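PDB 2IM5: nicotinate phosphoribosyltransferase from Porphyromonas gingivalis, which probably catalyses the ATP-driven synthesis of nicotinate ribonucleotide from nicotinate and phosphoribosyl pyrophosphate, a step of NAD biosynthesis. Local coordinates for residues A[60-64]-A[65-69]. Numbering follows the deposited sequence.
Sequences LSLTR and DEKEF
T63 and E66 form a capping box at the start of helix 64-73, with T63 as the N-cap. The hydroxyl OG1 of T63 accepts from E66 N at 3.1 Å. In return, T63 N donates to E66 OE1 at 3.0 Å, with a nearly straight N-H...O angle of 169°. The amide meets OE1 on its anti side, 25° out of the carboxylate plane. E66 CG lies beside its own backbone N (chi1 -63°), and the extended chain then carries the carboxylate back toward T63, at a slant to the loop. A water donates to both E66 OE1 and S61 O, at 2.6 Å from each oxygen. The other oxygen, E66 OE2, is hydrogen-bonded to S6.

Backbone bonds begin the helix. K67 N donates to T63 O, and E68 N to R64 O.

L62 supplies the apolar contact. Its CD1 rests on E66 CB at 3.5 Å, and its CD2 reaches K67 CB at 3.7 Å. L62 also touches I7 of the N-terminal loop and D86 of helix 79-87, so it joins the first turn to both.

R64 and K67 run side by side. The R64 chain bends at chi2 and chi3 and brings NH1 to 3.3 Å from K67 NZ. D86, on helix 79-87, touches K67 and makes a long, weak ion pair with R64; its charge may ease this crowding of like charges.

The capping box therefore satisfies the amide of T63 in the loop and that of E66 in the first turn, and the buried E66 carboxylate, gripped by amide, water and S6, ties the helix start to the preceding loop and the N-terminal segment.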
loop_
_atom_site.group_PDB
_atom_site.type_symbol
_atom_site.label_atom_id
_atom_site.label_comp_id
_atom_site.label_asym_id
_atom_site.label_seq_id
_atom_site.Cartn_x
_atom_site.Cartn_y
_atom_site.Cartn_z
ATOM N N LEU A 60 1.127 -21.674 5.096
ATOM C CA LEU A 60 1.858 -21.095 3.974
ATOM C C LEU A 60 3.372 -21.146 4.164
ATOM O O LEU A 60 3.885 -20.968 5.271
ATOM C CB LEU A 60 1.436 -19.640 3.763
ATOM C CG LEU A 60 -0.032 -19.366 3.419
ATOM C CD1 LEU A 60 -0.302 -17.881 3.493
ATOM C CD2 LEU A 60 -0.350 -19.910 2.036
ATOM N N SER A 61 4.087 -21.406 3.077
ATOM C CA SER A 61 5.541 -21.435 3.120
ATOM C C SER A 61 6.075 -21.159 1.723
ATOM O O SER A 61 5.482 -21.561 0.723
ATOM C CB SER A 61 6.065 -22.779 3.638
ATOM O OG SER A 61 5.798 -23.819 2.729
ATOM N N LEU A 62 7.193 -20.452 1.672
ATOM C CA LEU A 62 7.828 -20.081 0.416
ATOM C C LEU A 62 8.236 -21.328 -0.363
ATOM O O LEU A 62 8.886 -22.219 0.185
ATOM C CB LEU A 62 9.064 -19.226 0.718
ATOM C CG LEU A 62 9.743 -18.506 -0.444
ATOM C CD1 LEU A 62 8.827 -17.396 -0.971
ATOM C CD2 LEU A 62 11.077 -17.935 0.041
ATOM N N THR A 63 7.849 -21.404 -1.632
ATOM C CA THR A 63 8.229 -22.556 -2.441
ATOM C C THR A 63 9.619 -22.294 -3.009
ATOM O O THR A 63 10.143 -21.181 -2.911
ATOM C CB THR A 63 7.262 -22.792 -3.625
ATOM O OG1 THR A 63 7.412 -21.739 -4.580
ATOM C CG2 THR A 63 5.819 -22.831 -3.147
ATOM N N ARG A 64 10.214 -23.319 -3.607
ATOM C CA ARG A 64 11.537 -23.180 -4.200
ATOM C C ARG A 64 11.503 -22.206 -5.385
ATOM O O ARG A 64 12.396 -21.376 -5.539
ATOM C CB ARG A 64 12.053 -24.549 -4.649
ATOM C CG ARG A 64 13.545 -24.585 -4.959
ATOM C CD ARG A 64 14.367 -23.912 -3.850
ATOM N NE ARG A 64 13.847 -24.215 -2.515
ATOM C CZ ARG A 64 14.376 -23.764 -1.378
ATOM N NH1 ARG A 64 15.454 -22.984 -1.400
ATOM N NH2 ARG A 64 13.819 -24.086 -0.214
ATOM N N ASP A 65 10.468 -22.295 -6.214
ATOM C CA ASP A 65 10.361 -21.395 -7.356
ATOM C C ASP A 65 10.162 -19.956 -6.911
ATOM O O ASP A 65 10.702 -19.034 -7.524
ATOM C CB ASP A 65 9.200 -21.790 -8.277
ATOM C CG ASP A 65 9.485 -23.049 -9.070
ATOM O OD1 ASP A 65 10.678 -23.350 -9.306
ATOM O OD2 ASP A 65 8.513 -23.730 -9.473
ATOM N N GLU A 66 9.381 -19.760 -5.851
ATOM C CA GLU A 66 9.137 -18.411 -5.354
ATOM C C GLU A 66 10.428 -17.818 -4.812
ATOM O O GLU A 66 10.713 -16.645 -5.025
ATOM C CB GLU A 66 8.053 -18.422 -4.279
ATOM C CG GLU A 66 6.708 -18.891 -4.812
ATOM C CD GLU A 66 5.623 -18.901 -3.750
ATOM O OE1 GLU A 66 5.909 -19.301 -2.598
ATOM O OE2 GLU A 66 4.481 -18.520 -4.080
ATOM N N LYS A 67 11.215 -18.636 -4.126
ATOM C CA LYS A 67 12.482 -18.165 -3.583
ATOM C C LYS A 67 13.404 -17.723 -4.722
ATOM O O LYS A 67 14.042 -16.675 -4.637
ATOM C CB LYS A 67 13.166 -19.264 -2.763
ATOM C CG LYS A 67 14.442 -18.809 -2.085
ATOM C CD LYS A 67 15.177 -19.953 -1.402
ATOM C CE LYS A 67 16.538 -19.490 -0.897
ATOM N NZ LYS A 67 17.357 -20.585 -0.284
ATOM N N GLU A 68 13.477 -18.519 -5.786
ATOM C CA GLU A 68 14.314 -18.178 -6.938
ATOM C C GLU A 68 13.807 -16.904 -7.600
ATOM O O GLU A 68 14.595 -16.091 -8.088
ATOM C CB GLU A 68 14.316 -19.314 -7.960
ATOM C CG GLU A 68 15.119 -20.527 -7.527
ATOM C CD GLU A 68 14.931 -21.723 -8.457
ATOM O OE1 GLU A 68 14.998 -21.537 -9.698
ATOM O OE2 GLU A 68 14.720 -22.848 -7.941
ATOM N N PHE A 69 12.486 -16.736 -7.622
ATOM C CA PHE A 69 11.887 -15.541 -8.200
ATOM C C PHE A 69 12.318 -14.310 -7.390
ATOM O O PHE A 69 12.724 -13.292 -7.952
ATOM C CB PHE A 69 10.363 -15.648 -8.182
ATOM C CG PHE A 69 9.663 -14.387 -8.592
ATOM C CD1 PHE A 69 9.649 -13.981 -9.926
ATOM C CD2 PHE A 69 9.029 -13.592 -7.640
ATOM C CE1 PHE A 69 9.012 -12.796 -10.306
ATOM C CE2 PHE A 69 8.393 -12.414 -8.004
ATOM C CZ PHE A 69 8.383 -12.011 -9.346
HETATM O O HOH W 1 4.125 -19.876 -0.782
#